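PDB 6IK4: elastinolytic metalloprotease from Pseudoalteromonas sp. CF6-2, which is probably a zinc-dependent endopeptidase of the M23 family that degrades elastin and may act on peptidoglycan. Local coordinates for residues Y77-Y85 with L97-L108; Y14-S22 with S31-S39. One frame throughout, in Å; residues are numbered along the deposited sequence.

Contact 1 of 2, residues Y77-Y85 with L97-L108; sequences YYHMSNLQY and LGRYANSYNQAL
The imidazole of H79 turns its edge to the C-terminal end of the short helix 104-107: ND1 donates to A107 O at 2.7 Å, a nearly straight bond (171°) in the ring plane, although ND1 stands above the plane of the A107 carbonyl. With CG anti to the carbonyl carbon (chi1 -53°), the ring runs alongside L108, whose CD2 lies against CE1. This grip fixes the rotation of the ring; NE2, the other ring nitrogen, hydrogen-bonds to a glycerol, probably from the crystallisation liquor, close to the zinc. An alanine here has no imidazole, and would probably leave A107 O without its side-chain donor and the predicted proton donor/acceptor missing from the active site. The backbone of H79 is held too, since A101 N donates to its carbonyl. Next along, Q106 suits its place by length: bent at chi2, it brings NE2 into the plane of the M80 carbonyl, donating to M80 O at 3.1 Å, with that oxygen in the plane of its amide, and S62 is a second partner of NE2. S81 and R99 form an antiparallel hydrogen-bonded pair; the R99 guanidinium, hydrogen-bonded through NH2 to T46 OG1, merely lies alongside the N82 amide, planes 4° apart. G98 is suited by its lack of a side chain, as a CB would run into S81 O and L83 CD2. L97 sends CD1 over the centre of the Y77 ring, a CH-pi contact of 3.7 Å to the centroid. Strand 73-81 pairs antiparallel with 96-100, 64-68 and 119-125, and V49 of strand 48-50 touches Y77 and M80.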
loop_
_atom_site.group_PDB
_atom_site.type_symbol
_atom_site.label_atom_id
_atom_site.label_comp_id
_atom_site.label_asym_id
_atom_site.label_seq_id
_atom_site.Cartn_x
_atom_site.Cartn_y
_atom_site.Cartn_z
ATOM N N TYR A 77 -3.589 -4.975 1.896
ATOM C CA TYR A 77 -4.112 -3.649 2.215
ATOM C C TYR A 77 -4.704 -3.716 3.615
ATOM O O TYR A 77 -5.723 -4.382 3.813
ATOM C CB TYR A 77 -5.187 -3.216 1.204
ATOM C CG TYR A 77 -4.725 -3.309 -0.239
ATOM C CD1 TYR A 77 -4.649 -4.546 -0.895
ATOM C CD2 TYR A 77 -4.348 -2.170 -0.941
ATOM C CE1 TYR A 77 -4.201 -4.637 -2.212
ATOM C CE2 TYR A 77 -3.908 -2.251 -2.258
ATOM C CZ TYR A 77 -3.820 -3.482 -2.883
ATOM O OH TYR A 77 -3.371 -3.562 -4.194
ATOM N N TYR A 78 -4.105 -2.997 4.566
ATOM C CA TYR A 78 -4.526 -3.041 5.959
ATOM C C TYR A 78 -4.932 -1.638 6.422
ATOM O O TYR A 78 -4.572 -0.631 5.803
ATOM C CB TYR A 78 -3.412 -3.635 6.856
ATOM C CG TYR A 78 -3.856 -3.862 8.287
ATOM C CD1 TYR A 78 -4.854 -4.784 8.586
ATOM C CD2 TYR A 78 -3.308 -3.131 9.334
ATOM C CE1 TYR A 78 -5.286 -4.984 9.902
ATOM C CE2 TYR A 78 -3.731 -3.328 10.647
ATOM C CZ TYR A 78 -4.723 -4.251 10.920
ATOM O OH TYR A 78 -5.150 -4.442 12.230
ATOM N N HIS A 79 -5.733 -1.598 7.501
ATOM C CA HIS A 79 -6.422 -0.390 7.995
ATOM C C HIS A 79 -7.601 0.005 7.102
ATOM O O HIS A 79 -7.864 1.192 6.910
ATOM C CB HIS A 79 -5.484 0.816 8.153
ATOM C CG HIS A 79 -4.263 0.560 8.977
ATOM N ND1 HIS A 79 -4.314 0.027 10.247
ATOM C CD2 HIS A 79 -2.957 0.818 8.726
ATOM C CE1 HIS A 79 -3.086 -0.050 10.735
ATOM N NE2 HIS A 79 -2.244 0.419 9.831
ATOM N N MET A 80 -8.339 -0.981 6.586
ATOM C CA MET A 80 -9.381 -0.746 5.595
ATOM C C MET A 80 -10.768 -0.689 6.232
ATOM O O MET A 80 -10.984 -1.114 7.371
ATOM C CB MET A 80 -9.365 -1.852 4.524
ATOM C CG MET A 80 -8.050 -1.981 3.753
ATOM S SD MET A 80 -7.767 -0.506 2.758
ATOM C CE MET A 80 -9.050 -0.629 1.516
ATOM N N SER A 81 -11.724 -0.186 5.447
ATOM C CA SER A 81 -13.140 -0.239 5.792
ATOM C C SER A 81 -13.949 -0.372 4.507
ATOM O O SER A 81 -13.422 -0.238 3.397
ATOM C CB SER A 81 -13.570 1.003 6.581
ATOM O OG SER A 81 -13.632 2.142 5.735
ATOM N N ASN A 82 -15.242 -0.651 4.666
ATOM C CA ASN A 82 -16.167 -0.737 3.531
ATOM C C ASN A 82 -15.644 -1.671 2.445
ATOM O O ASN A 82 -15.702 -1.355 1.254
ATOM C CB ASN A 82 -16.442 0.640 2.925
ATOM C CG ASN A 82 -16.954 1.635 3.942
ATOM O OD1 ASN A 82 -16.188 2.426 4.501
ATOM N ND2 ASN A 82 -18.258 1.601 4.192
ATOM N N LEU A 83 -15.115 -2.821 2.857
ATOM C CA LEU A 83 -14.533 -3.750 1.893
ATOM C C LEU A 83 -15.610 -4.274 0.951
ATOM O O LEU A 83 -16.741 -4.526 1.362
ATOM C CB LEU A 83 -13.844 -4.908 2.620
ATOM C CG LEU A 83 -12.533 -4.587 3.354
ATOM C CD1 LEU A 83 -11.940 -5.849 3.960
ATOM C CD2 LEU A 83 -11.522 -3.892 2.418
ATOM N N GLN A 84 -15.252 -4.439 -0.320
ATOM C CA GLN A 84 -16.219 -4.673 -1.386
ATOM C C GLN A 84 -16.211 -6.104 -1.905
ATOM O O GLN A 84 -17.049 -6.440 -2.751
ATOM C CB GLN A 84 -15.963 -3.711 -2.557
ATOM C CG GLN A 84 -16.159 -2.244 -2.190
ATOM C CD GLN A 84 -17.601 -1.927 -1.868
ATOM O OE1 GLN A 84 -18.493 -2.148 -2.692
ATOM N NE2 GLN A 84 -17.844 -1.410 -0.665
ATOM N N TYR A 85 -15.298 -6.946 -1.432
ATOM C CA TYR A 85 -15.095 -8.269 -2.007
ATOM C C TYR A 85 -14.883 -9.295 -0.903
ATOM O O TYR A 85 -14.519 -8.964 0.231
ATOM C CB TYR A 85 -13.915 -8.261 -2.997
ATOM C CG TYR A 85 -14.247 -7.376 -4.169
ATOM C CD1 TYR A 85 -15.056 -7.844 -5.196
ATOM C CD2 TYR A 85 -13.821 -6.056 -4.217
ATOM C CE1 TYR A 85 -15.416 -7.028 -6.253
ATOM C CE2 TYR A 85 -14.170 -5.241 -5.279
ATOM C CZ TYR A 85 -14.969 -5.727 -6.290
ATOM O OH TYR A 85 -15.336 -4.923 -7.352
ATOM N N LEU A 97 -11.381 -1.447 -3.846
ATOM C CA LEU A 97 -11.417 -2.528 -2.860
ATOM C C LEU A 97 -12.201 -2.151 -1.607
ATOM O O LEU A 97 -12.744 -3.030 -0.925
ATOM C CB LEU A 97 -9.983 -2.913 -2.458
ATOM C CG LEU A 97 -9.124 -3.519 -3.577
ATOM C CD1 LEU A 97 -7.666 -3.726 -3.125
ATOM C CD2 LEU A 97 -9.743 -4.844 -4.057
ATOM N N GLY A 98 -12.243 -0.872 -1.287
ATOM C CA GLY A 98 -12.711 -0.397 -0.003
ATOM C C GLY A 98 -12.111 0.975 0.229
ATOM O O GLY A 98 -11.421 1.525 -0.628
ATOM N N ARG A 99 -12.403 1.529 1.397
ATOM C CA ARG A 99 -11.756 2.765 1.833
ATOM C C ARG A 99 -10.695 2.425 2.868
ATOM O O ARG A 99 -10.765 1.384 3.519
ATOM C CB ARG A 99 -12.770 3.746 2.443
ATOM C CG ARG A 99 -13.800 4.272 1.467
ATOM C CD ARG A 99 -14.920 5.049 2.170
ATOM N NE ARG A 99 -14.426 6.170 2.970
ATOM C CZ ARG A 99 -15.199 6.934 3.747
ATOM N NH1 ARG A 99 -16.508 6.705 3.829
ATOM N NH2 ARG A 99 -14.669 7.936 4.438
ATOM N N TYR A 100 -9.700 3.300 3.036
ATOM C CA TYR A 100 -8.934 3.155 4.264
ATOM C C TYR A 100 -9.715 3.854 5.361
ATOM O O TYR A 100 -10.419 4.834 5.109
ATOM C CB TYR A 100 -7.477 3.638 4.166
ATOM C CG TYR A 100 -7.120 5.076 3.836
ATOM C CD1 TYR A 100 -7.265 6.103 4.770
ATOM C CD2 TYR A 100 -6.507 5.378 2.623
ATOM C CE1 TYR A 100 -6.881 7.411 4.463
ATOM C CE2 TYR A 100 -6.114 6.666 2.315
ATOM C CZ TYR A 100 -6.296 7.675 3.237
ATOM O OH TYR A 100 -5.903 8.954 2.910
ATOM N N ALA A 101 -9.656 3.277 6.556
ATOM C CA ALA A 101 -10.616 3.588 7.604
ATOM C C ALA A 101 -10.442 5.012 8.110
ATOM O O ALA A 101 -9.323 5.474 8.332
ATOM C CB ALA A 101 -10.455 2.609 8.761
ATOM N N ASN A 102 -11.564 5.706 8.293
ATOM C CA ASN A 102 -11.563 7.023 8.916
ATOM C C ASN A 102 -11.887 6.955 10.406
ATOM O O ASN A 102 -12.035 8.002 11.048
ATOM C CB ASN A 102 -12.533 7.956 8.180
ATOM C CG ASN A 102 -13.993 7.786 8.621
ATOM O OD1 ASN A 102 -14.380 6.767 9.192
ATOM N ND2 ASN A 102 -14.803 8.795 8.342
ATOM N N SER A 103 -11.983 5.756 10.978
ATOM C CA SER A 103 -12.176 5.613 12.414
ATOM C C SER A 103 -11.079 4.731 12.995
ATOM O O SER A 103 -10.652 3.749 12.379
ATOM C CB SER A 103 -13.572 5.057 12.744
ATOM O OG SER A 103 -13.621 3.655 12.608
ATOM N N TYR A 104 -10.620 5.100 14.189
ATOM C CA TYR A 104 -9.444 4.471 14.779
ATOM C C TYR A 104 -9.683 2.991 15.066
ATOM O O TYR A 104 -8.827 2.144 14.767
ATOM C CB TYR A 104 -9.063 5.231 16.055
ATOM C CG TYR A 104 -7.863 4.694 16.791
ATOM C CD1 TYR A 104 -6.575 5.061 16.425
ATOM C CD2 TYR A 104 -8.020 3.833 17.875
ATOM C CE1 TYR A 104 -5.477 4.576 17.114
ATOM C CE2 TYR A 104 -6.931 3.342 18.562
ATOM C CZ TYR A 104 -5.665 3.723 18.185
ATOM O OH TYR A 104 -4.581 3.227 18.870
ATOM N N ASN A 105 -10.844 2.660 15.645
ATOM C CA ASN A 105 -11.123 1.267 15.993
ATOM C C ASN A 105 -11.219 0.387 14.753
ATOM O O ASN A 105 -10.737 -0.749 14.758
ATOM C CB ASN A 105 -12.410 1.167 16.811
ATOM C CG ASN A 105 -12.218 1.627 18.242
ATOM O OD1 ASN A 105 -11.093 1.677 18.741
ATOM N ND2 ASN A 105 -13.317 1.963 18.910
ATOM N N GLN A 106 -11.852 0.885 13.691
ATOM C CA GLN A 106 -11.932 0.108 12.457
ATOM C C GLN A 106 -10.558 -0.074 11.825
ATOM O O GLN A 106 -10.257 -1.143 11.279
ATOM C CB GLN A 106 -12.878 0.782 11.471
ATOM C CG GLN A 106 -12.941 0.094 10.105
ATOM C CD GLN A 106 -13.518 -1.291 10.200
ATOM O OE1 GLN A 106 -14.326 -1.571 11.081
ATOM N NE2 GLN A 106 -13.100 -2.176 9.301
ATOM N N ALA A 107 -9.722 0.970 11.870
ATOM C CA ALA A 107 -8.384 0.881 11.293
ATOM C C ALA A 107 -7.551 -0.203 11.957
ATOM O O ALA A 107 -6.684 -0.807 11.314
ATOM C CB ALA A 107 -7.665 2.225 11.419
ATOM N N LEU A 108 -7.782 -0.456 13.241
ATOM C CA LEU A 108 -6.978 -1.397 14.006
ATOM C C LEU A 108 -7.785 -2.634 14.394
ATOM O O LEU A 108 -7.601 -3.198 15.471
ATOM C CB LEU A 108 -6.394 -0.708 15.237
ATOM C CG LEU A 108 -5.514 0.495 14.882
ATOM C CD1 LEU A 108 -4.936 1.135 16.130
ATOM C CD2 LEU A 108 -4.399 0.072 13.933
HETATM O O HOH W 1 -14.105 4.604 6.953
#

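Contact 2 of 2, residues Y14-S22 with S31-S39; sequences YWYSGGAHS and SSLDFNNGS. With ZN (zinc ion), chain B.
H21 takes the chi1 setting in which CG sits between the backbone N and the carbonyl carbon (51°), and D34 the one with CG anti to its carbonyl carbon (-64°); together these turns bring NE2 and OD1 onto one zinc ion, at 2.1 Å and 2.0 Å. The two groups cross at about a right angle, ring and carboxylate planes 63° apart, and H120 adds a third protein ligand. G19 O positions the imidazole from the second shell, accepting from H21 ND1 in the ring plane at 2.9 Å, which leaves NE2 to give its lone pair to the metal. Water 3 ties the same carbonyl to D34 N. S32 is small enough to lay its CB over one face of the H21 ring, and Y149 stacks on that ring as well. The histidine and aspartate ligands are carried on two antiparallel segments of the M23 peptidase fold, and the pairing comes in two ladders whose register shifts by one between S17 and H21; S31 and S32 both face H21, a classic beta bulge. Away from the metal, Y16 and N36 make a hydrogen-bonded pair, while S17 and F35 face the same side, S17 CB lying 3.5 Å from F35 CE1. L33 CD2 packs 3.5 Å from S17 OG and against G18 O. W15 presents a face to N37, whose CB stands 3.4 Å from the centroid of the five-membered ring, and its edge to F35 CB. N36 OD1 accepts from G38 N, closing an Asx turn as the chain leaves the strand.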
loop_
_atom_site.group_PDB
_atom_site.type_symbol
_atom_site.label_atom_id
_atom_site.label_comp_id
_atom_site.label_asym_id
_atom_site.label_seq_id
_atom_site.Cartn_x
_atom_site.Cartn_y
_atom_site.Cartn_z
ATOM N N TYR A 14 -2.162 12.539 -7.154
ATOM C CA TYR A 14 -1.084 12.238 -6.213
ATOM C C TYR A 14 -1.647 11.933 -4.833
ATOM O O TYR A 14 -2.644 12.529 -4.412
ATOM C CB TYR A 14 -0.078 13.382 -6.110
ATOM C CG TYR A 14 -0.627 14.620 -5.424
ATOM C CD1 TYR A 14 -0.576 14.759 -4.035
ATOM C CD2 TYR A 14 -1.202 15.650 -6.164
ATOM C CE1 TYR A 14 -1.084 15.893 -3.402
ATOM C CE2 TYR A 14 -1.709 16.785 -5.540
ATOM C CZ TYR A 14 -1.639 16.899 -4.162
ATOM O OH TYR A 14 -2.143 18.014 -3.537
ATOM N N TRP A 15 -1.035 10.958 -4.164
ATOM C CA TRP A 15 -1.142 10.749 -2.730
ATOM C C TRP A 15 0.253 10.942 -2.141
ATOM O O TRP A 15 1.184 11.374 -2.837
ATOM C CB TRP A 15 -1.682 9.357 -2.396
ATOM C CG TRP A 15 -3.131 9.079 -2.710
ATOM C CD1 TRP A 15 -3.959 9.777 -3.545
ATOM C CD2 TRP A 15 -3.906 7.994 -2.186
ATOM N NE1 TRP A 15 -5.212 9.181 -3.576
ATOM C CE2 TRP A 15 -5.201 8.090 -2.745
ATOM C CE3 TRP A 15 -3.627 6.951 -1.298
ATOM C CZ2 TRP A 15 -6.212 7.182 -2.441
ATOM C CZ3 TRP A 15 -4.627 6.044 -0.999
ATOM C CH2 TRP A 15 -5.911 6.170 -1.565
ATOM N N TYR A 16 0.396 10.610 -0.856
ATOM C CA TYR A 16 1.664 10.695 -0.142
ATOM C C TYR A 16 2.056 9.323 0.381
ATOM O O TYR A 16 1.198 8.534 0.784
ATOM C CB TYR A 16 1.592 11.643 1.052
ATOM C CG TYR A 16 1.139 13.036 0.710
ATOM C CD1 TYR A 16 2.054 14.001 0.294
ATOM C CD2 TYR A 16 -0.193 13.400 0.835
ATOM C CE1 TYR A 16 1.638 15.297 -0.010
ATOM C CE2 TYR A 16 -0.614 14.695 0.542
ATOM C CZ TYR A 16 0.301 15.629 0.119
ATOM O OH TYR A 16 -0.119 16.909 -0.170
ATOM N N SER A 17 3.362 9.063 0.415
ATOM C CA SER A 17 3.891 7.836 0.985
ATOM C C SER A 17 4.899 8.158 2.075
ATOM O O SER A 17 5.662 9.123 1.966
ATOM C CB SER A 17 4.574 6.958 -0.079
ATOM O OG SER A 17 5.076 5.757 0.511
ATOM N N GLY A 18 4.913 7.322 3.114
ATOM C CA GLY A 18 6.005 7.292 4.063
ATOM C C GLY A 18 7.106 6.365 3.592
ATOM O O GLY A 18 7.092 5.852 2.472
ATOM N N GLY A 19 8.093 6.161 4.476
ATOM C CA GLY A 19 9.200 5.288 4.151
ATOM C C GLY A 19 8.839 3.815 4.226
ATOM O O GLY A 19 7.872 3.403 4.876
ATOM N N ALA A 20 9.668 3.002 3.569
ATOM C CA ALA A 20 9.448 1.562 3.564
ATOM C C ALA A 20 9.688 0.973 4.948
ATOM O O ALA A 20 10.584 1.405 5.682
ATOM C CB ALA A 20 10.360 0.891 2.530
ATOM N N HIS A 21 8.860 -0.008 5.311
ATOM C CA HIS A 21 8.964 -0.670 6.602
ATOM C C HIS A 21 8.470 -2.099 6.465
ATOM O O HIS A 21 7.816 -2.464 5.485
ATOM C CB HIS A 21 8.177 0.077 7.699
ATOM C CG HIS A 21 6.757 0.400 7.327
ATOM N ND1 HIS A 21 6.433 1.394 6.426
ATOM C CD2 HIS A 21 5.578 -0.126 7.744
ATOM C CE1 HIS A 21 5.119 1.466 6.303
ATOM N NE2 HIS A 21 4.576 0.552 7.091
ATOM N N SER A 22 8.806 -2.919 7.459
ATOM C CA SER A 22 8.262 -4.264 7.493
ATOM C C SER A 22 6.781 -4.214 7.850
ATOM O O SER A 22 6.244 -3.182 8.277
ATOM C CB SER A 22 9.016 -5.136 8.500
ATOM O OG SER A 22 8.474 -4.949 9.800
ATOM N N SER A 31 8.889 -4.306 3.394
ATOM C CA SER A 31 7.892 -4.792 2.447
ATOM C C SER A 31 6.709 -3.854 2.258
ATOM O O SER A 31 5.869 -4.114 1.389
ATOM C CB SER A 31 7.343 -6.119 2.945
ATOM O OG SER A 31 6.647 -5.899 4.157
ATOM N N SER A 32 6.590 -2.812 3.075
ATOM C CA SER A 32 5.337 -2.091 3.213
ATOM C C SER A 32 5.542 -0.584 3.092
ATOM O O SER A 32 6.617 -0.057 3.389
ATOM C CB SER A 32 4.679 -2.406 4.567
ATOM O OG SER A 32 4.486 -3.806 4.738
ATOM N N LEU A 33 4.477 0.099 2.669
ATOM C CA LEU A 33 4.409 1.554 2.588
ATOM C C LEU A 33 3.074 1.999 3.152
ATOM O O LEU A 33 2.066 1.310 2.980
ATOM C CB LEU A 33 4.538 2.043 1.131
ATOM C CG LEU A 33 5.874 1.761 0.445
ATOM C CD1 LEU A 33 5.708 1.819 -1.073
ATOM C CD2 LEU A 33 6.938 2.765 0.910
ATOM N N ASP A 34 3.061 3.148 3.830
ATOM C CA ASP A 34 1.818 3.761 4.289
ATOM C C ASP A 34 1.452 4.897 3.335
ATOM O O ASP A 34 2.231 5.839 3.166
ATOM C CB ASP A 34 1.960 4.273 5.724
ATOM C CG ASP A 34 2.212 3.150 6.710
ATOM O OD1 ASP A 34 1.843 2.007 6.398
ATOM O OD2 ASP A 34 2.765 3.404 7.798
ATOM N N PHE A 35 0.285 4.788 2.690
ATOM C CA PHE A 35 -0.204 5.776 1.730
ATOM C C PHE A 35 -1.387 6.544 2.309
ATOM O O PHE A 35 -2.269 5.947 2.934
ATOM C CB PHE A 35 -0.698 5.125 0.433
ATOM C CG PHE A 35 0.360 4.431 -0.374
ATOM C CD1 PHE A 35 1.583 5.030 -0.625
ATOM C CD2 PHE A 35 0.110 3.178 -0.899
ATOM C CE1 PHE A 35 2.535 4.398 -1.394
ATOM C CE2 PHE A 35 1.059 2.524 -1.659
ATOM C CZ PHE A 35 2.274 3.131 -1.916
ATOM N N ASN A 36 -1.447 7.853 2.047
ATOM C CA ASN A 36 -2.660 8.604 2.370
ATOM C C ASN A 36 -2.779 9.789 1.419
ATOM O O ASN A 36 -1.777 10.270 0.887
ATOM C CB ASN A 36 -2.667 9.058 3.836
ATOM C CG ASN A 36 -1.857 10.336 4.070
ATOM O OD1 ASN A 36 -2.395 11.442 4.017
ATOM N ND2 ASN A 36 -0.561 10.186 4.344
ATOM N N ASN A 37 -4.009 10.254 1.192
ATOM C CA ASN A 37 -4.208 11.341 0.238
ATOM C C ASN A 37 -4.331 12.703 0.907
ATOM O O ASN A 37 -4.731 13.665 0.247
ATOM C CB ASN A 37 -5.438 11.078 -0.641
ATOM C CG ASN A 37 -6.753 11.364 0.070
ATOM O OD1 ASN A 37 -6.832 11.381 1.303
ATOM N ND2 ASN A 37 -7.812 11.572 -0.722
ATOM N N GLY A 38 -4.022 12.807 2.198
ATOM C CA GLY A 38 -4.088 14.099 2.856
ATOM C C GLY A 38 -5.482 14.573 3.210
ATOM O O GLY A 38 -5.693 15.782 3.371
ATOM N N SER A 39 -6.443 13.659 3.360
ATOM C CA SER A 39 -7.818 14.065 3.623
ATOM C C SER A 39 -8.021 14.584 5.042
ATOM O O SER A 39 -9.045 15.222 5.306
ATOM C CB SER A 39 -8.779 12.899 3.370
ATOM O OG SER A 39 -8.746 11.974 4.448
HETATM ZN ZN ZN B . 2.549 0.567 7.637
HETATM O O HOH W 2 -4.374 14.036 -2.661
HETATM O O HOH W 3 5.287 4.379 5.198
#

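In the fold
Both contacts belong to the same antiparallel sheet and meet through Y100 of contact 1, whose OH probably hydrogen-bonds to N37 N of contact 2 while its ring packs on W15. Contact 2 is the more buried and lies nearer the centre of the chain; contact 1 is partly buried, with N82 and Q84 exposed at its margin. Strand 119-125 borders both: it pairs with 73-81 and with 32-36, and carries H120 to the zinc. Their chemistry differs accordingly. Residues 14-22 and 31-39 supply two metal ligands directly, whereas 77-85 and 97-108 hold H79, a predicted catalytic histidine near the metal, through hydrogen bonds.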